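Local coordinates for probable oxidoreductase (Pseudomonas aeruginosa, PDB 4B7C), which is probably an NADP-dependent oxidoreductase of the medium-chain dehydrogenase/reductase family, with a GroES-like N-terminal domain and a Rossmann-fold cofactor domain, at residues 11-16 with 24-29; 56-61 with 72-77; 134-139 with 276-281; 222-227 with 244-249. All coordinates share one frame; numbering follows the deposited sequence.

Contact 1 of 4, residues 11-16 with 24-29; sequences YQLAQR and DTFSFV
Tyr11 and Phe28 stack across a two-stranded antiparallel ribbon, strands 7-13 and 26-32, in the GroES-like N-terminal domain. The rings form an offset stack with centroids 4.4 Å apart and planes 27° from parallel: CD1 of Phe28 sits over the centre of the tyrosine ring, while Tyr11 OH lies over one face of the phenylalanine, toward its rim. Phe28 reaches there because its CG stands anti to the backbone N (chi1 -163°). The phenol oxygen is tied to the carbonyl of Glu314, which fixes the far end of the tyrosine. Obliquely to the same ring, Phe26 CB packs 3.8 Å from Tyr11 CD1, the two side chains crossing at about a right angle.

Phe26 turns its ring edge, in plane, to the Gln12 carbonyl, and its CE1 touches Leu13 CD1 at 4.1 Å. Phe316 meets Phe26 edge-to-face, and Met58 of helix 53-58 packs against it too, so the ribbon is backed by apolar groups on this side. Gln12 and Ser27 point to the face opposite Tyr11 and Phe28 and form the hydrogen-bonded pair, Gln12 N to Ser27 O and Ser27 N to Gln12 O both 2.9 Å.

Past Leu13 the regular pairing ends. Gln15, extended beyond CG, lays its amide across Asp24, NE2 coming 3.5 Å from Asp24 CB, with amide and carboxylate planes 63° apart. One carbonyl, Thr25 O, accepts from two successive amides, Ala14 N at 2.7 Å and Gln15 N at 3.2 Å.

Contact 2 of 4, residues 56-61 with 72-77; sequences GWMNDA and EVMRAL
Trp57 and Arg75 bring the two backbones to their nearest approach, with CA atoms 7.5 Å apart; residues 56-58 lie on helix 53-58, whereas 72-77 is an irregular, largely extended run leading into strand 77-85. No hydrogen bond joins them; the contact is carried mainly by side chains.

Arg75 is modelled in two conformers. In the one described here it lies over one face of the indole. Its CD stands 4.0 Å from the centroid of the Trp57 six-membered ring, a CH-pi contact, and the chain then bends at chi3 (-51°) to carry the guanidinium over the five-membered ring. There NH1 comes 3.5 Å from Trp57 CG, and CZ is 5.0 Å from the five-ring centroid in a cation-pi contact. The guanidinium plane is turned 67° from the indole, with its edge toward the ring. NH2 is hydrogen-bonded to the Pro66 carbonyl.

Met74, bent at chi2 (54°), sends its methyl back toward the helix, where CE meets Met58 CG at 3.8 Å and approaches the edge of the indole near CE3. The two methionines cross at about a right angle, and Phe26 packs on both.

The arrangement is a cation-pi pair beside a buried methionine pair, joining a short helix to the extended segment within the GroES-like domain.

Contact 3 of 4, residues 134-139 with 276-281; sequences GMTAYF and EGMVVM
Van der Waals packing between Val280 and the helical residues Met135 and Thr136 forms the heart of this contact. Val280 CG2 stands anti to its own backbone N and makes an apolar contact with Met135 CB at 3.7 Å, close also to the amide N of Thr136. The other branch, CG1, turns toward the Thr136 hydroxyl; OG1 lies 3.3 Å from Val280 CB, the side chains crossing at about a right angle.

Met278 supplies a second patch. Its CG lies between the backbone N and the carbonyl carbon (chi1 74°), and bends at chi2 and chi3 curl the chain against the helix: CE touches Phe139 CB at 4.2 Å and comes near Thr136 O, while SD faces Thr136 CG2.

The polar link between the segments is made by water. One molecule accepts from Val280 N at 2.8 Å and donates to Thr136 OG1 at 3.1 Å. That hydroxyl is also hydrogen-bonded to the Met132 carbonyl one helical turn back, so the helix backbone helps to fix its position.

Helix 132-145 thus packs on the loop and 3-10 turn that follow strand 274-277, the edge strand of the parallel sheet within the chain. Helix 161-172 touches Thr136 and Ala137, helix 287-299 covers Met135 and Phe139, and Glu276 pairs antiparallel with a strand of the second subunit, carrying the sheet across the interface.

Contact 4 of 4, residues 222-227 with 244-249; sequences FFDNVG and IVLCGA
Asp224 and Gly248 are bridged by a water where two parallel strands end: it donates to Asp224 OD2 at 2.8 Å and to Gly248 O at 3.0 Å. The other carboxylate oxygen, OD1, accepts from Val226 N at 3.0 Å, an Asx turn, and from Gly227 N at 2.9 Å, together an Asx motif. Both amides approach from the same face of the carboxylate, Val226 N well above its plane and Gly227 N on the syn side. Ser156 OG is a further partner of OD1, so one buried oxygen is gripped three times.

Before the Asx motif the strands run in register. Val245 N bonds to Phe222 O and Val245 O accepts from Asp224 N, both 2.9 Å; Cys247 N bonds to Asp224 O, which Gly248 N reaches only weakly.

On the face of Phe223 and Val245, Cys247 SG approaches the Phe223 ring obliquely, 3.6 Å from CZ, while Val245 CG1 packs near CD2 of that ring. On the other face Asp224 CG stands anti to the backbone N (chi1 -167°), which lays the carboxylate alongside Leu246 CD2.

These are neighbouring strands, 219-224 and 242-246, of the parallel Rossmann sheet. Helices 132-145 and 161-172 pack on the Phe223 face and helix 228-235 on the Phe222 face, while Tyr265 of the second subunit packs against Leu246.

Contacts 1 and 2 follow one another along the chain in the GroES-like domain, their centres 11 Å apart, and they touch: the Tyr11 carbonyl bonds to Met74 N, and Arg16 reaches the Met58 carbonyl. Contacts 3 and 4 belong to the cofactor-domain side, with centres 10 Å apart. Contact 4 comes between the two segments of contact 3 in sequence, and strands 242-246 and 274-277 are neighbours in one parallel sheet. Contact 2 comes nearest to that pair, about 7 Å from contact 3 between nearest atoms, whereas contact 1 stays about 17 Å away. Contacts 3 and 4 also border the second subunit, so the Rossmann sheet takes part in dimer assembly.

Contact 1 of 4, residues 11-16 with 24-29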
loop_
_atom_site.group_PDB
_atom_site.type_symbol
_atom_site.label_atom_id
_atom_site.label_comp_id
_atom_site.label_asym_id
_atom_site.label_seq_id
_atom_site.Cartn_x
_atom_site.Cartn_y
_atom_site.Cartn_z
ATOM N N TYR B 11 22.509 25.779 16.537
ATOM C CA TYR B 11 21.368 25.293 17.293
ATOM C C TYR B 11 21.509 23.795 17.474
ATOM O O TYR B 11 21.520 23.036 16.500
ATOM C CB TYR B 11 20.044 25.623 16.626
ATOM C CG TYR B 11 19.511 26.956 17.036
ATOM C CD1 TYR B 11 18.990 27.153 18.314
ATOM C CD2 TYR B 11 19.521 28.032 16.153
ATOM C CE1 TYR B 11 18.493 28.384 18.698
ATOM C CE2 TYR B 11 19.037 29.266 16.533
ATOM C CZ TYR B 11 18.522 29.436 17.809
ATOM O OH TYR B 11 18.044 30.660 18.182
ATOM N N GLN B 12 21.644 23.385 18.732
ATOM C CA GLN B 12 21.737 21.972 19.073
ATOM C C GLN B 12 20.396 21.471 19.579
ATOM O O GLN B 12 19.611 22.233 20.133
ATOM C CB GLN B 12 22.791 21.733 20.139
ATOM C CG GLN B 12 24.191 22.119 19.716
ATOM C CD GLN B 12 25.196 22.004 20.845
ATOM O OE1 GLN B 12 24.830 21.761 21.994
ATOM N NE2 GLN B 12 26.475 22.192 20.524
ATOM N N LEU B 13 20.132 20.188 19.358
ATOM C CA LEU B 13 18.946 19.549 19.925
ATOM C C LEU B 13 19.188 19.333 21.416
ATOM O O LEU B 13 20.099 18.602 21.805
ATOM C CB LEU B 13 18.634 18.229 19.227
ATOM C CG LEU B 13 17.357 17.504 19.678
ATOM C CD1 LEU B 13 16.125 18.317 19.309
ATOM C CD2 LEU B 13 17.297 16.102 19.090
ATOM N N ALA B 14 18.362 19.975 22.238
ATOM C CA ALA B 14 18.577 20.019 23.692
ATOM C C ALA B 14 17.728 18.971 24.413
ATOM O O ALA B 14 18.193 18.309 25.334
ATOM C CB ALA B 14 18.260 21.402 24.231
ATOM N N GLN B 15 16.474 18.850 23.997
ATOM C CA GLN B 15 15.585 17.817 24.536
ATOM C C GLN B 15 14.541 17.405 23.507
ATOM O O GLN B 15 14.088 18.225 22.695
ATOM C CB GLN B 15 14.894 18.286 25.829
ATOM C CG GLN B 15 14.095 19.572 25.694
ATOM C CD GLN B 15 13.394 19.996 26.997
ATOM O OE1 GLN B 15 13.886 19.772 28.117
ATOM N NE2 GLN B 15 12.220 20.599 26.846
ATOM N N ARG B 16 14.137 16.139 23.571
ATOM C CA ARG B 16 13.139 15.599 22.655
ATOM C C ARG B 16 11.797 16.212 23.017
ATOM O O ARG B 16 11.365 16.101 24.166
ATOM C CB ARG B 16 13.072 14.063 22.743
ATOM C CG ARG B 16 14.451 13.424 22.804
ATOM C CD ARG B 16 14.629 12.204 21.943
ATOM N NE ARG B 16 14.987 12.738 20.658
ATOM C CZ ARG B 16 16.117 12.566 19.975
ATOM N NH1 ARG B 16 17.133 11.816 20.395
ATOM N NH2 ARG B 16 16.187 13.175 18.805
ATOM N N ASP B 24 12.526 25.275 24.842
ATOM C CA ASP B 24 13.601 24.524 25.517
ATOM C C ASP B 24 14.090 23.349 24.625
ATOM O O ASP B 24 15.019 22.625 24.984
ATOM C CB ASP B 24 13.155 24.013 26.917
ATOM C CG ASP B 24 13.221 25.099 28.057
ATOM O OD1 ASP B 24 13.203 26.248 27.645
ATOM O OD2 ASP B 24 13.258 24.850 29.342
ATOM N N THR B 25 13.476 23.178 23.456
ATOM C CA THR B 25 13.796 22.061 22.554
ATOM C C THR B 25 15.216 22.191 21.995
ATOM O O THR B 25 15.944 21.201 21.889
ATOM C CB THR B 25 12.796 21.978 21.386
ATOM O OG1 THR B 25 11.455 21.875 21.913
ATOM C CG2 THR B 25 13.092 20.765 20.537
ATOM N N PHE B 26 15.603 23.420 21.669
ATOM C CA PHE B 26 16.940 23.702 21.131
ATOM C C PHE B 26 17.789 24.570 22.048
ATOM O O PHE B 26 17.272 25.385 22.799
ATOM C CB PHE B 26 16.840 24.385 19.775
ATOM C CG PHE B 26 16.022 23.629 18.781
ATOM C CD1 PHE B 26 16.553 22.527 18.140
ATOM C CD2 PHE B 26 14.736 24.025 18.481
ATOM C CE1 PHE B 26 15.805 21.823 17.226
ATOM C CE2 PHE B 26 13.977 23.329 17.564
ATOM C CZ PHE B 26 14.510 22.224 16.931
ATOM N N SER B 27 19.100 24.359 21.984
ATOM C CA SER B 27 20.083 25.199 22.684
ATOM C C SER B 27 20.916 25.982 21.671
ATOM O O SER B 27 21.503 25.406 20.750
ATOM C CB SER B 27 21.005 24.385 23.615
ATOM O OG SER B 27 20.258 23.750 24.628
ATOM N N PHE B 28 20.967 27.296 21.860
ATOM C CA PHE B 28 21.758 28.172 21.016
ATOM C C PHE B 28 23.168 28.292 21.571
ATOM O O PHE B 28 23.386 28.848 22.649
ATOM C CB PHE B 28 21.086 29.535 20.902
ATOM C CG PHE B 28 21.590 30.350 19.765
ATOM C CD1 PHE B 28 21.807 29.756 18.531
ATOM C CD2 PHE B 28 21.828 31.695 19.920
ATOM C CE1 PHE B 28 22.279 30.484 17.473
ATOM C CE2 PHE B 28 22.298 32.442 18.864
ATOM C CZ PHE B 28 22.527 31.836 17.638
ATOM N N VAL B 29 24.134 27.724 20.857
ATOM C CA VAL B 29 25.496 27.611 21.380
ATOM C C VAL B 29 26.530 28.242 20.430
ATOM O O VAL B 29 26.379 28.237 19.203
ATOM C CB VAL B 29 25.844 26.164 21.823
ATOM C CG1 VAL B 29 27.310 26.074 22.213
ATOM C CG2 VAL B 29 24.952 25.760 22.986
#

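Contact 2 of 4, residues 56-61 with 72-77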
loop_
_atom_site.group_PDB
_atom_site.type_symbol
_atom_site.label_atom_id
_atom_site.label_comp_id
_atom_site.label_asym_id
_atom_site.label_seq_id
_atom_site.Cartn_x
_atom_site.Cartn_y
_atom_site.Cartn_z
ATOM N N GLY B 56 10.143 14.839 12.570
ATOM C CA GLY B 56 10.509 13.430 12.653
ATOM C C GLY B 56 11.958 13.237 13.056
ATOM O O GLY B 56 12.291 12.309 13.803
ATOM N N TRP B 57 12.835 14.096 12.546
ATOM C CA TRP B 57 14.282 13.985 12.829
ATOM C C TRP B 57 14.588 14.221 14.273
ATOM O O TRP B 57 15.629 13.774 14.775
ATOM C CB TRP B 57 15.095 14.974 11.999
ATOM C CG TRP B 57 14.887 14.864 10.520
ATOM C CD1 TRP B 57 14.410 13.772 9.807
ATOM C CD2 TRP B 57 15.195 15.877 9.503
ATOM N NE1 TRP B 57 14.365 14.050 8.472
ATOM C CE2 TRP B 57 14.824 15.292 8.220
ATOM C CE3 TRP B 57 15.701 17.164 9.531
ATOM C CZ2 TRP B 57 14.961 15.987 7.025
ATOM C CZ3 TRP B 57 15.838 17.862 8.328
ATOM C CH2 TRP B 57 15.471 17.292 7.104
ATOM N N MET B 58 13.698 14.952 14.939
ATOM C CA MET B 58 13.851 15.238 16.364
ATOM C C MET B 58 13.370 14.100 17.273
ATOM O O MET B 58 13.790 13.998 18.429
ATOM C CB MET B 58 13.095 16.520 16.728
ATOM C CG MET B 58 13.803 17.784 16.274
ATOM S SD MET B 58 12.891 19.290 16.746
ATOM C CE MET B 58 11.693 19.409 15.427
ATOM N N ASN B 59 12.463 13.279 16.753
ATOM C CA ASN B 59 11.908 12.148 17.502
ATOM C C ASN B 59 12.857 10.956 17.592
ATOM O O ASN B 59 13.576 10.649 16.632
ATOM C CB ASN B 59 10.576 11.706 16.867
ATOM C CG ASN B 59 9.427 12.628 17.197
ATOM O OD1 ASN B 59 9.459 13.375 18.170
ATOM N ND2 ASN B 59 8.390 12.570 16.387
ATOM N N ASP B 60 12.804 10.270 18.737
ATOM C CA ASP B 60 13.605 9.076 19.006
ATOM C C ASP B 60 12.787 7.864 18.582
ATOM O O ASP B 60 11.916 7.338 19.290
ATOM C CB ASP B 60 14.080 9.001 20.466
ATOM C CG ASP B 60 15.393 8.224 20.613
ATOM O OD1 ASP B 60 15.960 7.752 19.600
ATOM O OD2 ASP B 60 15.861 8.087 21.756
ATOM N N ALA B 61 13.064 7.449 17.363
ATOM C CA ALA B 61 12.189 6.558 16.654
ATOM C C ALA B 61 12.969 6.154 15.436
ATOM O O ALA B 61 13.660 6.972 14.848
ATOM C CB ALA B 61 10.902 7.267 16.257
ATOM N N GLU B 72 23.683 17.305 19.602
ATOM C CA GLU B 72 24.157 17.437 18.219
ATOM C C GLU B 72 23.531 18.656 17.557
ATOM O O GLU B 72 22.399 19.033 17.860
ATOM C CB GLU B 72 23.792 16.217 17.368
ATOM C CG GLU B 72 24.711 15.014 17.510
ATOM C CD GLU B 72 24.319 13.852 16.599
ATOM O OE1 GLU B 72 23.320 13.951 15.834
ATOM O OE2 GLU B 72 25.029 12.828 16.655
ATOM N N VAL B 73 24.265 19.244 16.617
ATOM C CA VAL B 73 23.719 20.317 15.796
ATOM C C VAL B 73 22.491 19.814 15.059
ATOM O O VAL B 73 22.510 18.744 14.464
ATOM C CB VAL B 73 24.751 20.833 14.781
ATOM C CG1 VAL B 73 24.140 21.936 13.917
ATOM C CG2 VAL B 73 25.980 21.335 15.516
ATOM N N MET B 74 21.421 20.588 15.107
ATOM C CA MET B 74 20.180 20.198 14.468
ATOM C C MET B 74 20.372 19.993 12.954
ATOM O O MET B 74 21.047 20.781 12.285
ATOM C CB MET B 74 19.086 21.234 14.716
ATOM C CG MET B 74 17.749 20.907 14.061
ATOM S SD MET B 74 17.085 19.297 14.467
ATOM C CE MET B 74 15.692 19.304 13.345
ATOM N N ARG B 75 19.772 18.926 12.435
ATOM C CA ARG B 75 19.878 18.590 11.015
ATOM C C ARG B 75 19.101 19.579 10.155
ATOM O O ARG B 75 17.982 19.948 10.474
ATOM C CB ARG B 75 19.375 17.161 10.746
ATOM C CG ARG B 75 19.429 16.730 9.282
ATOM C CD ARG B 75 19.060 15.268 9.031
ATOM N NE ARG B 75 19.827 14.382 9.904
ATOM C CZ ARG B 75 19.332 13.458 10.724
ATOM N NH1 ARG B 75 18.019 13.225 10.808
ATOM N NH2 ARG B 75 20.177 12.746 11.459
ATOM N N ALA B 76 19.702 20.005 9.050
ATOM C CA ALA B 76 19.031 20.875 8.072
ATOM C C ALA B 76 19.719 20.793 6.720
ATOM O O ALA B 76 20.944 20.855 6.642
ATOM C CB ALA B 76 19.034 22.318 8.548
ATOM N N LEU B 77 18.929 20.659 5.676
ATOM C CA LEU B 77 19.424 20.807 4.329
ATOM C C LEU B 77 19.644 22.294 4.085
ATOM O O LEU B 77 18.909 23.149 4.588
ATOM C CB LEU B 77 18.449 20.240 3.293
ATOM C CG LEU B 77 18.239 18.713 3.330
ATOM C CD1 LEU B 77 17.095 18.320 2.400
ATOM C CD2 LEU B 77 19.487 17.919 3.007
#

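Contact 3 of 4, residues 134-139 with 276-281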
loop_
_atom_site.group_PDB
_atom_site.type_symbol
_atom_site.label_atom_id
_atom_site.label_comp_id
_atom_site.label_asym_id
_atom_site.label_seq_id
_atom_site.Cartn_x
_atom_site.Cartn_y
_atom_site.Cartn_z
ATOM N N GLY B 134 11.327 19.935 -4.545
ATOM C CA GLY B 134 11.018 19.854 -5.977
ATOM C C GLY B 134 11.338 18.490 -6.573
ATOM O O GLY B 134 10.557 17.938 -7.349
ATOM N N MET B 135 12.487 17.939 -6.198
ATOM C CA MET B 135 12.877 16.599 -6.667
ATOM C C MET B 135 12.016 15.493 -6.026
ATOM O O MET B 135 11.776 14.463 -6.635
ATOM C CB MET B 135 14.355 16.332 -6.419
ATOM C CG MET B 135 15.304 17.126 -7.317
ATOM S SD MET B 135 15.008 16.951 -9.083
ATOM C CE MET B 135 13.687 18.122 -9.445
ATOM N N THR B 136 11.549 15.717 -4.804
ATOM C CA THR B 136 10.581 14.796 -4.187
ATOM C C THR B 136 9.323 14.735 -5.063
ATOM O O THR B 136 8.860 13.665 -5.432
ATOM C CB THR B 136 10.202 15.213 -2.758
ATOM O OG1 THR B 136 11.351 15.115 -1.928
ATOM C CG2 THR B 136 9.065 14.304 -2.164
ATOM N N ALA B 137 8.792 15.908 -5.405
ATOM C CA ALA B 137 7.602 16.007 -6.258
ATOM C C ALA B 137 7.844 15.310 -7.578
ATOM O O ALA B 137 7.027 14.519 -8.043
ATOM C CB ALA B 137 7.219 17.479 -6.497
ATOM N N TYR B 138 8.974 15.631 -8.189
ATOM C CA TYR B 138 9.323 15.133 -9.514
ATOM C C TYR B 138 9.393 13.605 -9.549
ATOM O O TYR B 138 8.703 12.956 -10.348
ATOM C CB TYR B 138 10.676 15.720 -9.926
ATOM C CG TYR B 138 11.107 15.399 -11.327
ATOM C CD1 TYR B 138 10.749 16.226 -12.392
ATOM C CD2 TYR B 138 11.914 14.293 -11.594
ATOM C CE1 TYR B 138 11.155 15.937 -13.679
ATOM C CE2 TYR B 138 12.329 14.003 -12.885
ATOM C CZ TYR B 138 11.944 14.828 -13.922
ATOM O OH TYR B 138 12.359 14.556 -15.201
ATOM N N PHE B 139 10.212 13.033 -8.678
ATOM C CA PHE B 139 10.421 11.582 -8.706
ATOM C C PHE B 139 9.240 10.799 -8.121
ATOM O O PHE B 139 8.847 9.778 -8.668
ATOM C CB PHE B 139 11.755 11.196 -8.061
ATOM C CG PHE B 139 12.936 11.612 -8.882
ATOM C CD1 PHE B 139 13.188 11.004 -10.093
ATOM C CD2 PHE B 139 13.759 12.641 -8.469
ATOM C CE1 PHE B 139 14.252 11.410 -10.880
ATOM C CE2 PHE B 139 14.822 13.059 -9.254
ATOM C CZ PHE B 139 15.069 12.443 -10.458
ATOM N N GLU B 276 2.431 3.128 -2.119
ATOM C CA GLU B 276 3.882 2.998 -2.095
ATOM C C GLU B 276 4.600 4.215 -1.532
ATOM O O GLU B 276 4.284 5.361 -1.865
ATOM C CB GLU B 276 4.398 2.693 -3.499
ATOM C CG GLU B 276 5.879 2.370 -3.552
ATOM C CD GLU B 276 6.328 1.859 -4.910
ATOM O OE1 GLU B 276 5.482 1.470 -5.734
ATOM O OE2 GLU B 276 7.547 1.829 -5.142
ATOM N N GLY B 277 5.578 3.947 -0.679
ATOM C CA GLY B 277 6.396 4.988 -0.089
ATOM C C GLY B 277 7.643 5.276 -0.907
ATOM O O GLY B 277 8.133 4.414 -1.637
ATOM N N MET B 278 8.126 6.508 -0.813
ATOM C CA MET B 278 9.372 6.909 -1.477
ATOM C C MET B 278 10.131 7.930 -0.657
ATOM O O MET B 278 9.553 8.647 0.175
ATOM C CB MET B 278 9.123 7.449 -2.892
ATOM C CG MET B 278 8.515 8.854 -2.960
ATOM S SD MET B 278 9.671 10.208 -2.639
ATOM C CE MET B 278 10.664 10.175 -4.119
ATOM N N VAL B 279 11.433 7.979 -0.907
ATOM C CA VAL B 279 12.337 8.939 -0.280
ATOM C C VAL B 279 13.265 9.496 -1.375
ATOM O O VAL B 279 13.810 8.731 -2.178
ATOM C CB VAL B 279 13.130 8.250 0.852
ATOM C CG1 VAL B 279 14.440 8.938 1.121
ATOM C CG2 VAL B 279 12.309 8.240 2.136
ATOM N N VAL B 280 13.386 10.824 -1.450
ATOM C CA VAL B 280 14.029 11.475 -2.616
ATOM C C VAL B 280 15.499 11.078 -2.783
ATOM O O VAL B 280 15.988 10.964 -3.897
ATOM C CB VAL B 280 13.881 13.029 -2.585
ATOM C CG1 VAL B 280 14.613 13.630 -1.402
ATOM C CG2 VAL B 280 14.393 13.652 -3.877
ATOM N N MET B 281 16.190 10.824 -1.685
ATOM C CA MET B 281 17.615 10.463 -1.769
ATOM C C MET B 281 17.881 9.164 -2.526
ATOM O O MET B 281 18.972 8.966 -3.055
ATOM C CB MET B 281 18.230 10.378 -0.382
ATOM C CG MET B 281 18.005 8.972 0.313
ATOM S SD MET B 281 17.829 8.778 2.157
ATOM C CE MET B 281 19.550 8.622 2.649
HETATM O O HOH W 1 11.670 12.631 -0.153
#

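Contact 4 of 4, residues 222-227 with 244-249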
loop_
_atom_site.group_PDB
_atom_site.type_symbol
_atom_site.label_atom_id
_atom_site.label_comp_id
_atom_site.label_asym_id
_atom_site.label_seq_id
_atom_site.Cartn_x
_atom_site.Cartn_y
_atom_site.Cartn_z
ATOM N N PHE B 222 -3.055 9.556 -6.078
ATOM C CA PHE B 222 -3.060 10.376 -4.881
ATOM C C PHE B 222 -1.630 10.585 -4.400
ATOM O O PHE B 222 -0.917 9.640 -4.026
ATOM C CB PHE B 222 -3.928 9.779 -3.772
ATOM C CG PHE B 222 -3.953 10.594 -2.508
ATOM C CD1 PHE B 222 -4.109 11.978 -2.552
ATOM C CD2 PHE B 222 -3.830 9.993 -1.271
ATOM C CE1 PHE B 222 -4.134 12.725 -1.394
ATOM C CE2 PHE B 222 -3.860 10.736 -0.106
ATOM C CZ PHE B 222 -4.003 12.105 -0.167
ATOM N N PHE B 223 -1.223 11.848 -4.418
ATOM C CA PHE B 223 0.078 12.282 -3.920
ATOM C C PHE B 223 -0.135 12.745 -2.502
ATOM O O PHE B 223 -0.691 13.827 -2.269
ATOM C CB PHE B 223 0.634 13.419 -4.808
ATOM C CG PHE B 223 2.105 13.706 -4.612
ATOM C CD1 PHE B 223 2.587 14.207 -3.422
ATOM C CD2 PHE B 223 3.006 13.508 -5.648
ATOM C CE1 PHE B 223 3.937 14.475 -3.256
ATOM C CE2 PHE B 223 4.356 13.778 -5.486
ATOM C CZ PHE B 223 4.822 14.242 -4.289
ATOM N N ASP B 224 0.350 11.961 -1.543
ATOM C CA ASP B 224 0.082 12.218 -0.121
ATOM C C ASP B 224 1.268 12.775 0.652
ATOM O O ASP B 224 2.310 12.125 0.797
ATOM C CB ASP B 224 -0.429 10.955 0.591
ATOM C CG ASP B 224 -1.012 11.257 1.971
ATOM O OD1 ASP B 224 -1.358 12.427 2.261
ATOM O OD2 ASP B 224 -1.164 10.319 2.776
ATOM N N ASN B 225 1.087 13.997 1.146
ATOM C CA ASN B 225 2.069 14.669 2.002
ATOM C C ASN B 225 1.627 14.787 3.444
ATOM O O ASN B 225 2.402 15.201 4.290
ATOM C CB ASN B 225 2.359 16.083 1.474
ATOM C CG ASN B 225 3.006 16.064 0.111
ATOM O OD1 ASN B 225 4.110 15.536 -0.044
ATOM N ND2 ASN B 225 2.313 16.607 -0.892
ATOM N N VAL B 226 0.368 14.456 3.722
ATOM C CA VAL B 226 -0.228 14.792 5.026
ATOM C C VAL B 226 -0.754 13.599 5.817
ATOM O O VAL B 226 -0.648 13.568 7.038
ATOM C CB VAL B 226 -1.355 15.852 4.868
ATOM C CG1 VAL B 226 -0.844 17.048 4.069
ATOM C CG2 VAL B 226 -2.575 15.259 4.194
ATOM N N GLY B 227 -1.309 12.619 5.119
ATOM C CA GLY B 227 -1.812 11.417 5.767
ATOM C C GLY B 227 -3.095 11.677 6.544
ATOM O O GLY B 227 -3.938 12.480 6.135
ATOM N N ILE B 244 -1.224 5.360 -5.043
ATOM C CA ILE B 244 -1.050 6.270 -3.932
ATOM C C ILE B 244 0.429 6.342 -3.592
ATOM O O ILE B 244 1.054 5.322 -3.267
ATOM C CB ILE B 244 -1.819 5.822 -2.682
ATOM C CG1 ILE B 244 -3.324 5.776 -2.984
ATOM C CG2 ILE B 244 -1.533 6.750 -1.511
ATOM C CD1 ILE B 244 -4.170 5.457 -1.773
ATOM N N VAL B 245 0.999 7.543 -3.681
ATOM C CA VAL B 245 2.393 7.734 -3.311
ATOM C C VAL B 245 2.484 8.459 -1.986
ATOM O O VAL B 245 1.916 9.542 -1.807
ATOM C CB VAL B 245 3.210 8.442 -4.421
ATOM C CG1 VAL B 245 2.572 9.743 -4.837
ATOM C CG2 VAL B 245 4.640 8.663 -3.954
ATOM N N LEU B 246 3.188 7.832 -1.045
ATOM C CA LEU B 246 3.388 8.387 0.282
ATOM C C LEU B 246 4.754 9.076 0.362
ATOM O O LEU B 246 5.802 8.429 0.218
ATOM C CB LEU B 246 3.326 7.300 1.358
ATOM C CG LEU B 246 2.078 6.426 1.382
ATOM C CD1 LEU B 246 2.229 5.404 2.512
ATOM C CD2 LEU B 246 0.815 7.266 1.547
ATOM N N CYS B 247 4.724 10.383 0.597
ATOM C CA CYS B 247 5.942 11.195 0.733
ATOM C C CYS B 247 6.136 11.738 2.131
ATOM O O CYS B 247 7.242 12.107 2.508
ATOM C CB CYS B 247 5.894 12.372 -0.222
ATOM S SG CYS B 247 6.074 11.865 -1.920
ATOM N N GLY B 248 5.053 11.786 2.903
ATOM C CA GLY B 248 5.119 12.227 4.284
ATOM C C GLY B 248 3.760 12.165 4.962
ATOM O O GLY B 248 2.772 11.769 4.336
ATOM N N ALA B 249 3.726 12.563 6.233
ATOM C CA ALA B 249 2.487 12.647 7.030
ATOM C C ALA B 249 2.514 13.799 8.061
ATOM O O ALA B 249 2.664 13.596 9.280
ATOM C CB ALA B 249 2.219 11.314 7.719
HETATM O O HOH W 2 0.693 9.613 4.721
#